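Local coordinates for uncharacterized protein (Parabacteroides merdae, PDB 4R7F) that is of unknown function, but is built from immunoglobulin-like beta-sandwich domains and probably belongs with the plug proteins of the type 9 secretion system, at residues A[41-46]-A[51-56]; A[170-175]-A[378-383]. All coordinates share one frame; numbering follows the deposited sequence. Where two conformers were deposited one is given.

How the contacts relate
Contact 1 lies wholly inside one beta sandwich, where segments 41-46 and 51-56, joined by a short connection, put strands of two different sheets face to face; contact 2 brings together a loop and the end of strand 373-380, more than 200 residues later. Their centres lie 37 Å apart and their nearest atoms about 16 Å; they do not touch, and they lie on different strands and loops. Both turn on a phenylalanine edge set against a tyrosine. In contact 1 the pair is sealed among other aromatic side chains, whereas contact 2 is only partly buried, adds an isoleucine, and ends at a water on its tyrosine hydroxyl.

Contact 1: A[41-46]-A[51-56]; sequences INFDGL and TRYAYN
Phe43 and Tyr53 meet between the two facing sheets of an immunoglobulin-like beta sandwich, within the region related to the first domain of the type 9 secretion system plug protein. Strand 39-46 belongs to one sheet and strand 53-60 to the other, so the segments are joined by side chains and not by backbone pairing. The tight part is an offset edge-to-face pair: the Phe43 ring turns its edge toward the face of Tyr53, with ring centres 5.7 Å apart and planes at 71°. Contact is made by the CE2-CZ corner of Phe43 and the CD2-CE2 side of Tyr53; Phe43 CE2 lies 3.9 Å from Tyr53 CE2, and Phe43 CZ is 4.0 Å from Tyr53 CD2. With CG between its backbone N and carbonyl carbon (chi1 68°), Phe43 directs this CE2-CZ edge at the tyrosine. Tyr99 on the neighbouring strand 96-103 joins the cluster, stacking with Phe43 and meeting Tyr53 edge-to-face, while Phe131 adds another edge-to-face partner for Phe43. Ile14 of strand 14-21 touches both rings, so the pair is part of the aromatic and aliphatic filling of the sandwich. Thr51 CG2, from the tyrosine's own segment, sits 3.7 Å above one face of the Tyr53 ring, displaced toward its rim.

Asp44 points away from 51-56 and is buried on the other face of its strand, in a salt bridge with Lys340 and hydrogen bonds with Tyr290 and Asn98. The solvent side holds Arg52, exposed and poorly ordered, which pairs with Glu123. Toward the partly exposed Leu46 and Thr51, packing across the segments is looser: Tyr53 OH comes no nearer than 4.1 Å to Gly45 CA.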
# COMPACT_ATOMS: atom_id res chain seq x y z
N ILE A 41 0.44 -17.43 16.46
CA ILE A 41 1.78 -17.68 16.89
C ILE A 41 2.19 -19.02 16.31
O ILE A 41 1.62 -20.03 16.59
CB ILE A 41 1.88 -17.72 18.42
CG1 ILE A 41 1.71 -16.31 18.97
CG2 ILE A 41 3.22 -18.30 18.83
CD1 ILE A 41 1.06 -16.25 20.32
N ASN A 42 3.21 -18.98 15.48
CA ASN A 42 3.70 -20.13 14.77
C ASN A 42 5.23 -20.34 15.02
O ASN A 42 6.03 -19.40 14.99
CB ASN A 42 3.42 -19.91 13.29
CG ASN A 42 3.48 -21.18 12.49
OD1 ASN A 42 4.53 -21.82 12.36
ND2 ASN A 42 2.34 -21.59 11.99
N PHE A 43 5.63 -21.57 15.25
CA PHE A 43 7.00 -21.85 15.56
C PHE A 43 7.29 -23.31 15.36
O PHE A 43 6.37 -24.11 15.35
CB PHE A 43 7.31 -21.44 17.01
CG PHE A 43 6.63 -22.27 18.05
CD1 PHE A 43 5.38 -21.93 18.50
CD2 PHE A 43 7.26 -23.38 18.61
CE1 PHE A 43 4.75 -22.68 19.50
CE2 PHE A 43 6.64 -24.14 19.60
CZ PHE A 43 5.38 -23.78 20.05
N ASP A 44 8.58 -23.65 15.21
CA ASP A 44 8.99 -25.03 15.13
C ASP A 44 9.75 -25.43 16.39
O ASP A 44 10.49 -24.64 16.94
CB ASP A 44 9.91 -25.24 13.94
CG ASP A 44 9.21 -25.10 12.62
OD1 ASP A 44 7.98 -25.28 12.54
OD2 ASP A 44 9.92 -24.80 11.64
N GLY A 45 9.57 -26.67 16.83
CA GLY A 45 10.50 -27.30 17.77
C GLY A 45 11.38 -28.33 17.04
O GLY A 45 10.87 -29.25 16.38
N LEU A 46 12.70 -28.20 17.15
CA LEU A 46 13.61 -29.12 16.44
C LEU A 46 13.83 -30.42 17.24
O LEU A 46 13.72 -30.43 18.47
CB LEU A 46 14.95 -28.45 16.17
CG LEU A 46 14.99 -27.16 15.35
CD1 LEU A 46 16.31 -27.07 14.61
CD2 LEU A 46 13.88 -27.02 14.34
N THR A 51 6.71 -32.83 21.99
CA THR A 51 6.96 -32.21 23.27
C THR A 51 5.69 -31.46 23.63
O THR A 51 5.01 -30.93 22.75
CB THR A 51 8.13 -31.22 23.12
OG1 THR A 51 9.30 -31.94 22.73
CG2 THR A 51 8.40 -30.45 24.41
N ARG A 52 5.34 -31.45 24.92
CA ARG A 52 4.14 -30.75 25.38
C ARG A 52 4.50 -29.32 25.75
O ARG A 52 5.22 -29.11 26.73
CB ARG A 52 3.54 -31.45 26.61
CG ARG A 52 2.97 -32.84 26.36
CD ARG A 52 1.59 -32.79 25.73
NE ARG A 52 0.53 -32.70 26.74
CZ ARG A 52 -0.77 -32.83 26.50
NH1 ARG A 52 -1.22 -33.05 25.26
NH2 ARG A 52 -1.64 -32.72 27.50
N TYR A 53 4.03 -28.35 24.97
CA TYR A 53 4.22 -26.95 25.35
C TYR A 53 2.92 -26.35 25.83
O TYR A 53 1.86 -26.63 25.28
CB TYR A 53 4.74 -26.11 24.19
CG TYR A 53 6.03 -26.56 23.56
CD1 TYR A 53 7.24 -26.42 24.23
CD2 TYR A 53 6.06 -27.05 22.25
CE1 TYR A 53 8.45 -26.80 23.62
CE2 TYR A 53 7.25 -27.43 21.64
CZ TYR A 53 8.44 -27.32 22.33
OH TYR A 53 9.60 -27.74 21.72
N ALA A 54 3.03 -25.50 26.84
CA ALA A 54 1.92 -24.75 27.38
C ALA A 54 2.26 -23.24 27.46
O ALA A 54 3.42 -22.86 27.46
CB ALA A 54 1.58 -25.29 28.77
N TYR A 55 1.25 -22.37 27.55
CA TYR A 55 1.52 -20.92 27.60
C TYR A 55 0.80 -20.17 28.71
O TYR A 55 -0.23 -20.62 29.20
CB TYR A 55 1.16 -20.29 26.25
CG TYR A 55 -0.30 -20.36 25.89
CD1 TYR A 55 -0.82 -21.52 25.31
CD2 TYR A 55 -1.15 -19.29 26.09
CE1 TYR A 55 -2.15 -21.61 24.97
CE2 TYR A 55 -2.50 -19.37 25.74
CZ TYR A 55 -2.99 -20.54 25.18
OH TYR A 55 -4.31 -20.69 24.82
N ASN A 56 1.38 -19.03 29.10
CA ASN A 56 0.74 -18.03 29.94
C ASN A 56 0.52 -16.71 29.21
O ASN A 56 1.36 -16.28 28.41
CB ASN A 56 1.61 -17.68 31.16
CG ASN A 56 1.97 -18.88 31.98
OD1 ASN A 56 1.18 -19.80 32.18
ND2 ASN A 56 3.18 -18.86 32.48

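Contact 2: A[170-175]-A[378-383]; sequences KNFPIT and VYYRPM
Tyr380 stands with its ring between two neighbours, Phe172 from the loop 170-175 on one face and Pro382 from its own segment on the other. Phe172 comes in edge first: the two planes are at 82°, nearly perpendicular, and the ring centres are 5.3 Å apart, a T-shaped arrangement. Both CE2 and CZ of Phe172 approach the CD2-CE2 side of the tyrosine ring, with Phe172 CE2 3.7 Å from Tyr380 CE2, so the contact is offset toward the rim and does not strike the middle of the face. On the opposite face Pro382 CD lies over the ring centre, 3.7 Å above the plane, and the proline and phenylalanine together probably limit how the tyrosine can tilt. Both aromatic side chains extend with CG opposite the backbone N (chi1 -165° in Phe172, 168° in Tyr380), which brings the two rings together between loop and strand.

Ile174 comes in obliquely at CE1, across the ring from the CD2-CE2 bond that Phe172 meets but on the same side of its plane. It runs past Tyr380 in the opposite direction and touches with both branches, Ile174 CG2 lying 3.9 Å from Tyr380 CE1. Ile174 also packs on Leu181 of strand 181-187. Beyond the apolar patch, water 1 lies in the plane of the tyrosine ring, 2.9 Å from Tyr380 OH, and accepts a weak hydrogen bond from Thr175 N. Arg389, on the adjoining strand, touches both Phe172 and Tyr380. At the far end of the loop, Lys170 N bonds to the hydroxyl of Tyr212 of the second subunit. The arrangement is a loop packed on the end of the central strand, 373-380, of a three-stranded antiparallel sheet flanked by 181-187 and 389-397, in a protein of immunoglobulin-like beta-sandwich domains.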
# COMPACT_ATOMS: atom_id res chain seq x y z
N LYS A 170 -13.47 12.86 18.20
CA LYS A 170 -14.81 13.43 18.40
C LYS A 170 -15.71 12.48 19.21
O LYS A 170 -16.46 12.92 20.06
CB LYS A 170 -15.47 13.75 17.04
CG LYS A 170 -16.88 14.34 17.21
CD LYS A 170 -17.50 14.90 15.93
CE LYS A 170 -17.73 13.83 14.85
NZ LYS A 170 -18.56 12.63 15.20
N ASN A 171 -15.61 11.18 18.93
CA ASN A 171 -16.41 10.19 19.59
C ASN A 171 -15.71 9.53 20.78
O ASN A 171 -16.26 8.61 21.35
CB ASN A 171 -16.88 9.14 18.58
CG ASN A 171 -17.82 9.73 17.54
OD1 ASN A 171 -18.43 10.77 17.78
ND2 ASN A 171 -17.94 9.08 16.38
N PHE A 172 -14.54 10.02 21.17
CA PHE A 172 -13.91 9.54 22.40
C PHE A 172 -13.17 10.69 23.06
O PHE A 172 -11.95 10.73 23.07
CB PHE A 172 -12.99 8.34 22.12
CG PHE A 172 -12.59 7.58 23.35
CD1 PHE A 172 -13.46 6.65 23.91
CD2 PHE A 172 -11.36 7.82 23.98
CE1 PHE A 172 -13.10 5.95 25.06
CE2 PHE A 172 -11.01 7.12 25.12
CZ PHE A 172 -11.88 6.19 25.67
N PRO A 173 -13.92 11.67 23.59
CA PRO A 173 -13.27 12.86 24.09
C PRO A 173 -12.30 12.51 25.19
O PRO A 173 -12.55 11.56 25.94
CB PRO A 173 -14.43 13.71 24.59
CG PRO A 173 -15.61 13.26 23.77
CD PRO A 173 -15.39 11.78 23.67
N ILE A 174 -11.16 13.20 25.21
CA ILE A 174 -10.13 13.01 26.25
C ILE A 174 -9.73 14.38 26.78
O ILE A 174 -9.17 15.20 26.05
CB ILE A 174 -8.88 12.32 25.68
CG1 ILE A 174 -9.21 10.91 25.23
CG2 ILE A 174 -7.79 12.23 26.72
CD1 ILE A 174 -8.24 10.40 24.18
N THR A 175 -10.02 14.63 28.05
CA THR A 175 -9.83 15.96 28.62
C THR A 175 -8.37 16.44 28.62
O THR A 175 -8.11 17.54 28.17
CB THR A 175 -10.41 16.05 30.03
OG1 THR A 175 -11.72 15.46 30.04
CG2 THR A 175 -10.51 17.49 30.46
N VAL A 378 -1.57 4.24 20.16
CA VAL A 378 -2.08 5.24 21.05
C VAL A 378 -2.71 4.54 22.26
O VAL A 378 -3.72 3.91 22.12
CB VAL A 378 -3.15 6.09 20.34
CG1 VAL A 378 -3.74 7.10 21.32
CG2 VAL A 378 -2.56 6.80 19.13
N TYR A 379 -2.09 4.68 23.42
CA TYR A 379 -2.52 4.09 24.66
C TYR A 379 -3.13 5.16 25.56
O TYR A 379 -2.73 6.33 25.52
CB TYR A 379 -1.32 3.48 25.39
CG TYR A 379 -0.67 2.37 24.65
CD1 TYR A 379 -1.10 1.07 24.81
CD2 TYR A 379 0.33 2.61 23.76
CE1 TYR A 379 -0.49 0.03 24.13
CE2 TYR A 379 0.91 1.59 23.04
CZ TYR A 379 0.52 0.30 23.24
OH TYR A 379 1.11 -0.71 22.49
N TYR A 380 -4.10 4.77 26.38
CA TYR A 380 -4.90 5.75 27.11
C TYR A 380 -4.94 5.34 28.54
O TYR A 380 -5.33 4.20 28.84
CB TYR A 380 -6.33 5.79 26.58
CG TYR A 380 -7.35 6.56 27.42
CD1 TYR A 380 -7.18 7.92 27.68
CD2 TYR A 380 -8.56 5.98 27.82
CE1 TYR A 380 -8.14 8.66 28.37
CE2 TYR A 380 -9.53 6.71 28.53
CZ TYR A 380 -9.31 8.05 28.81
OH TYR A 380 -10.21 8.83 29.50
N ARG A 381 -4.56 6.27 29.42
CA ARG A 381 -4.65 6.04 30.86
C ARG A 381 -4.95 7.26 31.71
O ARG A 381 -4.05 7.98 32.15
CB ARG A 381 -3.40 5.39 31.36
CG ARG A 381 -3.61 4.86 32.75
CD ARG A 381 -2.59 3.83 33.05
NE ARG A 381 -2.58 3.55 34.45
CZ ARG A 381 -1.66 2.79 35.03
NH1 ARG A 381 -0.71 2.20 34.30
NH2 ARG A 381 -1.72 2.60 36.33
N PRO A 382 -6.24 7.47 31.97
CA PRO A 382 -6.65 8.62 32.81
C PRO A 382 -6.33 8.35 34.28
O PRO A 382 -6.10 7.20 34.63
CB PRO A 382 -8.16 8.67 32.58
CG PRO A 382 -8.56 7.24 32.38
CD PRO A 382 -7.36 6.56 31.70
N MSE A 383 -6.30 9.39 35.11
CA MSE A 383 -5.97 9.22 36.53
C MSE A 383 -6.89 8.18 37.14
O MSE A 383 -8.07 8.08 36.82
CB MSE A 383 -5.90 10.54 37.31
CG MSE A 383 -4.46 11.04 37.49
SE MSE A 383 -3.39 9.84 38.66
CE MSE A 383 -4.57 9.75 40.24
O HOH W 1 -10.53 11.73 29.65